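PDB 3NHI: D7 protein from Anopheles stephensi, which modulates mosquito blood feeding by binding and sequestering host mediators, among them cysteinyl leukotrienes and stable analogues of thromboxane A2. Local coordinates for residues A[139-142]-A[147-150]; A[170-175]-A[187-192]. All coordinates share one frame; numbering follows the deposited sequence.

How the interactions relate
Interaction 1 (139-142 with 147-150) and interaction 2 (170-175 with 187-192) follow one another along the chain and share no helix; their centres lie 21 Å apart and their nearest atoms about 8 Å apart. Both are buried and neither has a direct hydrogen bond between its segments. Interaction 1 folds the loop after helix 135-144 back on that helix, close to the bound hydroxyeicosatetraenoic acid, and mixes isoleucine packing with a tyrosine, an amide and a bridging water. Interaction 2 lies farther from the chain centre, away from the annotated sites, and is smaller, 93 against 226 Å². It is purely apolar, one indole on helix 184-196, with polar bonds confined to shaping the loop.

Interaction 1 of 2, residues A[139-142]-A[147-150]; sequences AKIY and EIKQ
Tyr142, near the end of helix 135-144, carries its side chain across to the loop 147-150. Tyr142 CB meets the amide oxygen of Gln150 first, with Gln150 OE1 3.3 Å away. At chi1 -66° the ring lies beside the backbone N, and CG and CD1 run along the Gln150 amide, whose plane stands 72° from the ring; Gln150 NE2 comes within 3.7 Å of Tyr142 CD1. Tyr142 CE1 then meets two things: Ile148 CG2, 3.7 Å off at the ring edge, and Lys149 O at 3.4 Å. The phenol OH reaches that same carbonyl through a water, 2.8 Å from Tyr142 OH, which donates to Lys149 O. This is a helix with its following loop folded back against its last turn, beside the pocket of this odorant-binding-type protein: Tyr142 also touches Leu12 and Lys151, the latter a ligand-binding residue, and comes within about 5 Å of the bound fatty acid. The Gln150 amide is held by its own loop, since the chain bends at chi2 (-82°) and Gln150 NE2 donates to Ile148 O at 2.8 Å. Beyond the ring, Ile148 CD1 packs on Ile141 CG2 at 3.8 Å, with helix 8-22 touching both isoleucines.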
loop_
_atom_site.group_PDB
_atom_site.type_symbol
_atom_site.label_atom_id
_atom_site.label_comp_id
_atom_site.label_asym_id
_atom_site.label_seq_id
_atom_site.Cartn_x
_atom_site.Cartn_y
_atom_site.Cartn_z
ATOM N N ALA A 139 -7.451 -11.539 -8.966
ATOM C CA ALA A 139 -6.614 -12.546 -9.625
ATOM C C ALA A 139 -6.646 -12.385 -11.143
ATOM O O ALA A 139 -5.619 -12.536 -11.807
ATOM C CB ALA A 139 -7.016 -13.958 -9.207
ATOM N N LYS A 140 -7.812 -12.023 -11.687
ATOM C CA LYS A 140 -7.931 -11.809 -13.129
ATOM C C LYS A 140 -7.104 -10.606 -13.575
ATOM O O LYS A 140 -6.524 -10.617 -14.653
ATOM C CB LYS A 140 -9.387 -11.611 -13.560
ATOM C CG LYS A 140 -10.252 -12.844 -13.420
ATOM C CD LYS A 140 -11.673 -12.588 -13.894
ATOM C CE LYS A 140 -12.529 -13.829 -13.703
ATOM N NZ LYS A 140 -13.834 -13.747 -14.417
ATOM N N ILE A 141 -7.057 -9.565 -12.743
ATOM C CA ILE A 141 -6.248 -8.391 -13.032
ATOM C C ILE A 141 -4.760 -8.753 -13.063
ATOM O O ILE A 141 -4.065 -8.407 -14.014
ATOM C CB ILE A 141 -6.515 -7.238 -12.009
ATOM C CG1 ILE A 141 -8.015 -6.875 -11.937
ATOM C CG2 ILE A 141 -5.609 -6.018 -12.301
ATOM C CD1 ILE A 141 -8.588 -6.180 -13.168
ATOM N N TYR A 142 -4.273 -9.467 -12.043
ATOM C CA TYR A 142 -2.862 -9.866 -12.018
ATOM C C TYR A 142 -2.519 -10.737 -13.220
ATOM O O TYR A 142 -1.466 -10.557 -13.833
ATOM C CB TYR A 142 -2.513 -10.629 -10.746
ATOM C CG TYR A 142 -2.603 -9.824 -9.472
ATOM C CD1 TYR A 142 -1.732 -8.752 -9.219
ATOM C CD2 TYR A 142 -3.536 -10.154 -8.496
ATOM C CE1 TYR A 142 -1.816 -8.026 -8.031
ATOM C CE2 TYR A 142 -3.632 -9.439 -7.306
ATOM C CZ TYR A 142 -2.774 -8.371 -7.078
ATOM O OH TYR A 142 -2.859 -7.656 -5.900
ATOM N N GLU A 147 2.857 -6.977 -15.162
ATOM C CA GLU A 147 3.701 -5.878 -14.707
ATOM C C GLU A 147 3.336 -5.366 -13.302
ATOM O O GLU A 147 4.014 -4.501 -12.758
ATOM C CB GLU A 147 3.672 -4.738 -15.739
ATOM C CG GLU A 147 2.332 -3.988 -15.840
ATOM C CD GLU A 147 1.352 -4.529 -16.896
ATOM O OE1 GLU A 147 1.348 -5.745 -17.216
ATOM O OE2 GLU A 147 0.558 -3.699 -17.400
ATOM N N ILE A 148 2.261 -5.897 -12.730
ATOM C CA ILE A 148 1.844 -5.529 -11.364
ATOM C C ILE A 148 2.535 -6.463 -10.373
ATOM O O ILE A 148 2.555 -7.677 -10.591
ATOM C CB ILE A 148 0.305 -5.681 -11.166
ATOM C CG1 ILE A 148 -0.470 -4.860 -12.207
ATOM C CG2 ILE A 148 -0.091 -5.282 -9.737
ATOM C CD1 ILE A 148 -1.974 -5.093 -12.185
ATOM N N LYS A 149 3.079 -5.921 -9.285
ATOM C CA LYS A 149 3.635 -6.768 -8.222
ATOM C C LYS A 149 2.553 -7.712 -7.688
ATOM O O LYS A 149 1.462 -7.282 -7.319
ATOM C CB LYS A 149 4.214 -5.921 -7.079
ATOM C CG LYS A 149 4.900 -6.775 -5.998
ATOM C CD LYS A 149 4.915 -6.100 -4.635
ATOM C CE LYS A 149 3.581 -6.206 -3.926
ATOM N NZ LYS A 149 3.383 -7.561 -3.312
ATOM N N GLN A 150 2.875 -9.002 -7.651
ATOM C CA GLN A 150 1.900 -10.012 -7.281
ATOM C C GLN A 150 1.862 -10.197 -5.771
ATOM O O GLN A 150 2.800 -9.819 -5.056
ATOM C CB GLN A 150 2.241 -11.331 -7.971
ATOM C CG GLN A 150 2.541 -11.186 -9.471
ATOM C CD GLN A 150 1.296 -11.132 -10.349
ATOM O OE1 GLN A 150 0.488 -12.061 -10.350
ATOM N NE2 GLN A 150 1.153 -10.054 -11.128
HETATM O O HOH W 1 -0.219 -7.250 -4.991
#

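Interaction 2 of 2, residues A[170-175]-A[187-192]; sequences SEWKNG and KDAIDC
Trp172 reaches from the loop 170-175 to Ala189 and Ile190 on helix 184-196, and it sits where two overlapping turns meet. Ser170 begins the segment with an ST turn: its OG accepts from the backbone N of Trp172 at 2.9 Å, with an N-H...O angle of 157°. The same oxygen is also hydrogen-bonded to Glu160 OE2, tying the turn to helix 155-163. A type I turn runs from Ser170 to Lys173, closed by the backbone bond from Lys173 N to Ser170 O. Inside it, Glu171 sends its carboxylate to Thr181 and Ser183 in the stretch leading up to helix 184-196.

Trp172 follows, with CB directed at the helix. Its CG is anti to the carbonyl carbon (chi1 -58°), and the indole extends with the six-membered ring foremost. Trp172 CH2, at the far corner of that ring, does the touching: Ala189 CB lies 4.1 Å from it, approaching obliquely, while Ile190 CD1 sits at the ring edge, 4.3 Å from Trp172 CH2. Trp164 meets the same indole with its ring plane at about 55°, and Leu186 and Ile193 add further contacts from the helix.

A second type I turn starts at Trp172 and ends at Gly175, whose N donates to Trp172 O at 2.8 Å. Both segments belong to the region matching the PBP/GOBP (odorant-binding) family, an all-helical, disulfide-linked fold. Here the indole joins the 163-184 connection to the helix it leads into, while the Cys159-Cys192 disulfide ties that helix to helix 155-163.

Loop and helix meet through van der Waals contacts alone. Such packing fixes little directionally, and the indole's orientation probably depends on the hydrogen-bonded turns at its base and on its other neighbours, Trp164 among them.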
loop_
_atom_site.group_PDB
_atom_site.type_symbol
_atom_site.label_atom_id
_atom_site.label_comp_id
_atom_site.label_asym_id
_atom_site.label_seq_id
_atom_site.Cartn_x
_atom_site.Cartn_y
_atom_site.Cartn_z
ATOM N N SER A 170 22.572 -9.699 -11.573
ATOM C CA SER A 170 22.059 -8.942 -10.438
ATOM C C SER A 170 23.075 -8.881 -9.304
ATOM O O SER A 170 23.754 -9.867 -8.994
ATOM C CB SER A 170 20.758 -9.545 -9.922
ATOM O OG SER A 170 20.369 -8.903 -8.720
ATOM N N GLU A 171 23.160 -7.710 -8.680
ATOM C CA GLU A 171 23.996 -7.527 -7.497
ATOM C C GLU A 171 23.459 -8.340 -6.323
ATOM O O GLU A 171 24.158 -8.554 -5.342
ATOM C CB GLU A 171 24.094 -6.046 -7.132
ATOM C CG GLU A 171 24.879 -5.247 -8.167
ATOM C CD GLU A 171 24.905 -3.754 -7.906
ATOM O OE1 GLU A 171 25.265 -3.027 -8.848
ATOM O OE2 GLU A 171 24.587 -3.309 -6.778
ATOM N N TRP A 172 22.210 -8.789 -6.439
ATOM C CA TRP A 172 21.545 -9.527 -5.380
ATOM C C TRP A 172 21.344 -11.003 -5.737
ATOM O O TRP A 172 20.546 -11.698 -5.098
ATOM C CB TRP A 172 20.202 -8.863 -5.052
ATOM C CG TRP A 172 20.297 -7.413 -4.638
ATOM C CD1 TRP A 172 21.409 -6.743 -4.199
ATOM C CD2 TRP A 172 19.216 -6.475 -4.586
ATOM N NE1 TRP A 172 21.087 -5.434 -3.903
ATOM C CE2 TRP A 172 19.748 -5.247 -4.130
ATOM C CE3 TRP A 172 17.848 -6.549 -4.889
ATOM C CZ2 TRP A 172 18.953 -4.103 -3.965
ATOM C CZ3 TRP A 172 17.069 -5.415 -4.731
ATOM C CH2 TRP A 172 17.621 -4.212 -4.270
ATOM N N LYS A 173 22.101 -11.477 -6.725
ATOM C CA LYS A 173 22.001 -12.861 -7.213
ATOM C C LYS A 173 22.084 -13.941 -6.131
ATOM O O LYS A 173 21.328 -14.918 -6.170
ATOM C CB LYS A 173 23.043 -13.130 -8.312
ATOM C CG LYS A 173 22.992 -14.540 -8.922
ATOM C CD LYS A 173 21.738 -14.749 -9.768
ATOM C CE LYS A 173 21.773 -16.077 -10.515
ATOM N NZ LYS A 173 22.658 -16.028 -11.717
ATOM N N ASN A 174 22.996 -13.775 -5.183
ATOM C CA ASN A 174 23.118 -14.723 -4.067
ATOM C C ASN A 174 22.228 -14.373 -2.859
ATOM O O ASN A 174 22.280 -15.044 -1.825
ATOM C CB ASN A 174 24.587 -14.858 -3.650
ATOM C CG ASN A 174 25.457 -15.488 -4.738
ATOM O OD1 ASN A 174 25.003 -16.337 -5.509
ATOM N ND2 ASN A 174 26.719 -15.075 -4.794
ATOM N N GLY A 175 21.406 -13.335 -3.016
ATOM C CA GLY A 175 20.596 -12.761 -1.939
ATOM C C GLY A 175 20.889 -11.272 -1.873
ATOM O O GLY A 175 22.014 -10.842 -2.123
ATOM N N LYS A 187 20.408 1.946 -8.396
ATOM C CA LYS A 187 19.626 3.163 -8.232
ATOM C C LYS A 187 18.187 2.948 -8.698
ATOM O O LYS A 187 17.245 3.394 -8.033
ATOM C CB LYS A 187 20.264 4.344 -8.970
ATOM C CG LYS A 187 21.628 4.722 -8.406
ATOM C CD LYS A 187 22.237 5.891 -9.161
ATOM C CE LYS A 187 23.558 6.308 -8.545
ATOM N NZ LYS A 187 24.300 7.241 -9.450
ATOM N N ASP A 188 18.016 2.263 -9.824
ATOM C CA ASP A 188 16.685 1.969 -10.329
ATOM C C ASP A 188 15.906 1.065 -9.375
ATOM O O ASP A 188 14.745 1.355 -9.038
ATOM C CB ASP A 188 16.744 1.338 -11.718
ATOM C CG ASP A 188 15.367 1.103 -12.284
ATOM O OD1 ASP A 188 14.716 2.094 -12.694
ATOM O OD2 ASP A 188 14.908 -0.053 -12.285
ATOM N N ALA A 189 16.533 -0.031 -8.942
ATOM C CA ALA A 189 15.893 -0.938 -8.004
ATOM C C ALA A 189 15.427 -0.200 -6.751
ATOM O O ALA A 189 14.287 -0.385 -6.304
ATOM C CB ALA A 189 16.830 -2.083 -7.634
ATOM N N ILE A 190 16.298 0.646 -6.205
ATOM C CA ILE A 190 15.981 1.354 -4.971
ATOM C C ILE A 190 14.849 2.379 -5.163
ATOM O O ILE A 190 14.000 2.533 -4.276
ATOM C CB ILE A 190 17.259 1.964 -4.324
ATOM C CG1 ILE A 190 18.217 0.854 -3.851
ATOM C CG2 ILE A 190 16.908 2.868 -3.143
ATOM C CD1 ILE A 190 17.638 -0.148 -2.812
ATOM N N ASP A 191 14.816 3.052 -6.313
ATOM C CA ASP A 191 13.700 3.944 -6.609
ATOM C C ASP A 191 12.382 3.165 -6.655
ATOM O O ASP A 191 11.372 3.574 -6.056
ATOM C CB ASP A 191 13.926 4.706 -7.916
ATOM C CG ASP A 191 12.794 5.643 -8.228
ATOM O OD1 ASP A 191 12.051 5.359 -9.185
ATOM O OD2 ASP A 191 12.626 6.646 -7.507
ATOM N N CYS A 192 12.406 2.024 -7.334
ATOM C CA CYS A 192 11.232 1.180 -7.474
ATOM C C CYS A 192 10.780 0.691 -6.086
ATOM O O CYS A 192 9.579 0.651 -5.779
ATOM C CB CYS A 192 11.576 0.033 -8.430
ATOM S SG CYS A 192 10.342 -1.265 -8.609
#